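Local coordinates for vitamin B12-binding protein (Vibrio cholerae O395, PDB 5YSC), which binds vitamin B12 in the periplasm and probably delivers it to the membrane subunit BtuC of the BtuCDF ABC transporter, at residues A[66-70]-A[71-75]; A[94-97]-A[98-101]. All coordinates share one frame; numbering follows the deposited sequence.

Contact 1 of 2, residues A[66-70]-A[71-75]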
loop_
_atom_site.group_PDB
_atom_site.type_symbol
_atom_site.label_atom_id
_atom_site.label_comp_id
_atom_site.label_asym_id
_atom_site.label_seq_id
_atom_site.Cartn_x
_atom_site.Cartn_y
_atom_site.Cartn_z
ATOM N N GLN A 66 -9.392 11.833 6.307
ATOM C CA GLN A 66 -10.164 12.996 5.902
ATOM C C GLN A 66 -9.473 14.320 6.219
ATOM O O GLN A 66 -9.705 15.313 5.551
ATOM C CB GLN A 66 -11.560 12.958 6.531
ATOM C CG GLN A 66 -11.557 12.638 8.011
ATOM C CD GLN A 66 -12.865 12.039 8.486
ATOM O OE1 GLN A 66 -13.810 11.896 7.713
ATOM N NE2 GLN A 66 -12.927 11.691 9.767
ATOM N N THR A 67 -8.609 14.320 7.226
ATOM C CA THR A 67 -8.060 15.557 7.758
ATOM C C THR A 67 -6.607 15.436 8.173
ATOM O O THR A 67 -6.240 14.492 8.881
ATOM C CB THR A 67 -8.847 15.984 8.996
ATOM O OG1 THR A 67 -10.216 15.580 8.839
ATOM C CG2 THR A 67 -8.747 17.485 9.199
ATOM N N ILE A 68 -5.821 16.460 7.839
ATOM C CA ILE A 68 -4.514 16.685 8.437
ATOM C C ILE A 68 -4.662 17.759 9.505
ATOM O O ILE A 68 -5.194 18.842 9.231
ATOM C CB ILE A 68 -3.484 17.129 7.389
ATOM C CG1 ILE A 68 -3.239 16.026 6.336
ATOM C CG2 ILE A 68 -2.193 17.535 8.076
ATOM C CD1 ILE A 68 -2.200 16.394 5.301
ATOM N N ASN A 69 -4.152 17.483 10.710
ATOM C CA ASN A 69 -4.286 18.397 11.834
ATOM C C ASN A 69 -3.165 19.426 11.773
ATOM O O ASN A 69 -2.118 19.312 12.410
ATOM C CB ASN A 69 -4.264 17.634 13.151
ATOM C CG ASN A 69 -4.679 18.492 14.330
ATOM O OD1 ASN A 69 -4.453 19.712 14.354
ATOM N ND2 ASN A 69 -5.293 17.854 15.323
ATOM N N ILE A 70 -3.414 20.491 11.007
ATOM C CA ILE A 70 -2.368 21.484 10.789
ATOM C C ILE A 70 -2.057 22.239 12.072
ATOM O O ILE A 70 -0.919 22.637 12.286
ATOM C CB ILE A 70 -2.728 22.462 9.660
ATOM C CG1 ILE A 70 -2.719 21.692 8.340
ATOM C CG2 ILE A 70 -1.724 23.660 9.596
ATOM C CD1 ILE A 70 -3.089 22.494 7.163
ATOM N N GLU A 71 -3.058 22.474 12.904
ATOM C CA GLU A 71 -2.830 23.149 14.175
ATOM C C GLU A 71 -1.778 22.409 14.987
ATOM O O GLU A 71 -0.810 23.006 15.465
ATOM C CB GLU A 71 -4.136 23.237 14.945
ATOM C CG GLU A 71 -4.044 24.047 16.232
ATOM C CD GLU A 71 -5.397 24.355 16.835
ATOM O OE1 GLU A 71 -6.426 23.828 16.358
ATOM O OE2 GLU A 71 -5.427 25.142 17.798
ATOM N N LYS A 72 -1.950 21.094 15.122
ATOM C CA LYS A 72 -1.001 20.278 15.880
ATOM C C LYS A 72 0.368 20.289 15.231
ATOM O O LYS A 72 1.383 20.357 15.924
ATOM C CB LYS A 72 -1.522 18.849 16.008
ATOM C CG LYS A 72 -2.383 18.608 17.205
ATOM C CD LYS A 72 -2.925 17.163 17.272
ATOM C CE LYS A 72 -2.789 16.533 18.640
ATOM N NZ LYS A 72 -1.511 15.752 18.725
ATOM N N ILE A 73 0.425 20.228 13.897
ATOM C CA ILE A 73 1.711 20.295 13.207
ATOM C C ILE A 73 2.434 21.609 13.511
ATOM O O ILE A 73 3.666 21.638 13.684
ATOM C CB ILE A 73 1.510 20.081 11.695
ATOM C CG1 ILE A 73 0.988 18.657 11.465
ATOM C CG2 ILE A 73 2.782 20.306 10.944
ATOM C CD1 ILE A 73 0.843 18.280 10.019
ATOM N N LEU A 74 1.696 22.723 13.532
ATOM C CA LEU A 74 2.301 23.996 13.909
ATOM C C LEU A 74 2.919 23.883 15.295
ATOM O O LEU A 74 4.054 24.313 15.530
ATOM C CB LEU A 74 1.232 25.089 13.896
ATOM C CG LEU A 74 1.012 26.061 12.732
ATOM C CD1 LEU A 74 1.870 25.853 11.515
ATOM C CD2 LEU A 74 -0.455 26.027 12.359
ATOM N N THR A 75 2.170 23.250 16.186
ATOM C CA THR A 75 2.574 22.985 17.554
ATOM C C THR A 75 3.854 22.163 17.680
ATOM O O THR A 75 4.511 22.204 18.712
ATOM C CB THR A 75 1.470 22.199 18.267
ATOM O OG1 THR A 75 0.589 23.096 18.957
ATOM C CG2 THR A 75 2.068 21.187 19.225
#

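Contact 2 of 2, residues A[94-97]-A[98-101]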
loop_
_atom_site.group_PDB
_atom_site.type_symbol
_atom_site.label_atom_id
_atom_site.label_comp_id
_atom_site.label_asym_id
_atom_site.label_seq_id
_atom_site.Cartn_x
_atom_site.Cartn_y
_atom_site.Cartn_z
ATOM N N ALA A 94 -0.983 21.537 0.371
ATOM C CA ALA A 94 -0.616 22.819 -0.211
ATOM C C ALA A 94 -0.402 23.845 0.889
ATOM O O ALA A 94 0.571 24.612 0.859
ATOM C CB ALA A 94 -1.690 23.291 -1.206
ATOM N N LYS A 95 -1.279 23.849 1.897
ATOM C CA LYS A 95 -1.094 24.759 3.031
ATOM C C LYS A 95 0.263 24.541 3.676
ATOM O O LYS A 95 0.995 25.499 3.952
ATOM C CB LYS A 95 -2.205 24.571 4.067
ATOM C CG LYS A 95 -3.161 25.741 4.212
ATOM C CD LYS A 95 -4.609 25.333 4.042
ATOM C CE LYS A 95 -5.177 24.704 5.294
ATOM N NZ LYS A 95 -6.405 23.832 5.097
ATOM N N LEU A 96 0.617 23.275 3.933
ATOM C CA LEU A 96 1.908 22.981 4.549
ATOM C C LEU A 96 3.060 23.478 3.687
ATOM O O LEU A 96 4.080 23.960 4.212
ATOM C CB LEU A 96 2.030 21.473 4.803
ATOM C CG LEU A 96 1.127 20.950 5.911
ATOM C CD1 LEU A 96 1.261 19.418 5.963
ATOM C CD2 LEU A 96 1.442 21.581 7.256
ATOM N N ARG A 97 2.946 23.323 2.367
ATOM C CA ARG A 97 3.973 23.844 1.481
ATOM C C ARG A 97 4.026 25.362 1.589
ATOM O O ARG A 97 5.106 25.951 1.668
ATOM C CB ARG A 97 3.714 23.420 0.034
ATOM C CG ARG A 97 3.950 21.938 -0.253
ATOM C CD ARG A 97 4.000 21.599 -1.760
ATOM N NE ARG A 97 2.743 21.856 -2.462
ATOM C CZ ARG A 97 1.717 21.002 -2.518
ATOM N NH1 ARG A 97 1.788 19.815 -1.893
ATOM N NH2 ARG A 97 0.614 21.325 -3.203
ATOM N N GLN A 98 2.859 26.008 1.627
ATOM C CA GLN A 98 2.835 27.468 1.654
ATOM C C GLN A 98 3.373 27.991 2.974
ATOM O O GLN A 98 3.949 29.084 3.022
ATOM C CB GLN A 98 1.409 27.971 1.349
ATOM C CG GLN A 98 1.225 28.334 -0.163
ATOM C CD GLN A 98 -0.237 28.345 -0.666
ATOM O OE1 GLN A 98 -1.175 27.998 0.066
ATOM N NE2 GLN A 98 -0.415 28.742 -1.933
ATOM N N LEU A 99 3.247 27.204 4.038
ATOM C CA LEU A 99 3.782 27.567 5.339
ATOM C C LEU A 99 5.290 27.395 5.429
ATOM O O LEU A 99 5.860 27.742 6.465
ATOM C CB LEU A 99 3.113 26.732 6.419
ATOM C CG LEU A 99 1.691 27.128 6.805
ATOM C CD1 LEU A 99 1.067 26.042 7.699
ATOM C CD2 LEU A 99 1.736 28.450 7.525
ATOM N N GLY A 100 5.932 26.851 4.387
ATOM C CA GLY A 100 7.366 26.759 4.319
ATOM C C GLY A 100 7.983 25.539 4.964
ATOM O O GLY A 100 9.182 25.552 5.249
ATOM N N PHE A 101 7.215 24.483 5.193
ATOM C CA PHE A 101 7.795 23.262 5.740
ATOM C C PHE A 101 8.571 22.479 4.683
ATOM O O PHE A 101 8.234 22.457 3.493
ATOM C CB PHE A 101 6.711 22.375 6.335
ATOM C CG PHE A 101 6.128 22.911 7.587
ATOM C CD1 PHE A 101 6.870 22.925 8.740
ATOM C CD2 PHE A 101 4.834 23.398 7.615
ATOM C CE1 PHE A 101 6.352 23.405 9.899
ATOM C CE2 PHE A 101 4.291 23.889 8.789
ATOM C CZ PHE A 101 5.064 23.893 9.936
HETATM O O HOH W 1 7.641 24.486 1.556
#

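Contact 1 of 2, residues A[66-70]-A[71-75]
Ile73 N bonds Asn69 O at 3.1 Å and Leu74 N bonds Ile70 O at 2.9 Å, the two i to i+4 backbone bonds that start helix 70-76. The chain arrives extended at Thr67 and Ile68 and turns at Asn69, which takes the N-cap position and is also the centre of an inverse gamma turn, the bend that swings the chain into the helix. The capping bond runs from Lys72 N to Asn69 OD1 at 3.0 Å, nearly straight at the hydrogen (165°), yet its donor stands above the amide plane, 51° out of it, and so misses the lone pairs. The cap's reach follows from its first torsion: CG lies anti to the backbone N (chi1 -168°), which carries the amide over the opening turn. The rest of the same amide lies across the aliphatic part of Lys72, with ND2 3.1 Å from Lys72 CD, while the lysine chain bends beyond CG and takes NZ to a salt bridge with Glu60. Two apolar pairs accompany the cap. Ile68 CG2 touches Ile73 CD1 at 3.7 Å, and Ile70 CG2 meets Leu74 CD2 at 3.9 Å. Glu71, predicted to be important for BtuC binding, extends its side chain from the first turn at the exposed surface; its CB passes 3.6 Å from Asn69 OD1. Around the turn, Ile68 packs on Leu93 and Ile70 on Glu92 and Lys95, all of helix 90-98, whereas Lys72 rests on Val62 in the loop that follows strand 43-45. The cap thus joins that loop to a helix leading into strand 80-83 of the parallel sheet.

Contact 2 of 2, residues A[94-97]-A[98-101]
Leu96 and Phe101 form the packed side of a Schellman motif that ends helix 90-98. Leu96 CD2 rests 3.9 Å from Phe101 CD2 and nearly as close to CE2, the methyl meeting the ring at these two atoms, and Leu96 O lies at the ring edge, near its plane. The same carbonyl takes a weak bond from Phe101 N at 3.3 Å, the 6→1 bond of the motif. Gly100 bends the chain back with positive phi (87°), and its N donates to Arg97 O at 3.0 Å from well above the carbonyl plane, the 5→2 bond. Before this bend the helix is still regular: Gln98 N bonds Ala94 O, and Leu99 N bonds Lys95 O, each at 2.8 Å. Leu96 and Phe101 both pack on Ile81 of strand 80-83, and Leu96 also on Ile103.

The other side is looser and largely at the surface. Gln98 extends alongside the Ala94 carbonyl, its CB 3.5 Å from Ala94 O. Arg97 bends at chi3 (-64°), which folds its guanidinium back along the helix until one face lies over Ala94 CA, offset toward the rim. A water bridges the turn, donating to Arg97 O and Phe101 O, 2.9 Å from each.

In the fold
The two contacts come in series along the chain, with strand 80-83 between them: contact 1 opens helix 70-76 and contact 2 closes helix 90-98. Their centres lie 12 Å apart, and the contacts touch directly, Ile70 CD1 meeting Lys95 CE at 3.6 Å and Leu74 CD1 meeting Leu99 CD1 at 3.9 Å. Helix 70-76 leads into strand 80-83 and helix 90-98 into strand 103-105, neighbours in one four-stranded parallel sheet. The side chain of Ile68 in contact 1 is about 7 Å from the bound cyanocobalamin, that of Leu96 in contact 2 about 12 Å. Leu99 lies about 9 Å from Glu71, side chain to side chain, so contact 2 probably lies close to the surface that meets BtuC.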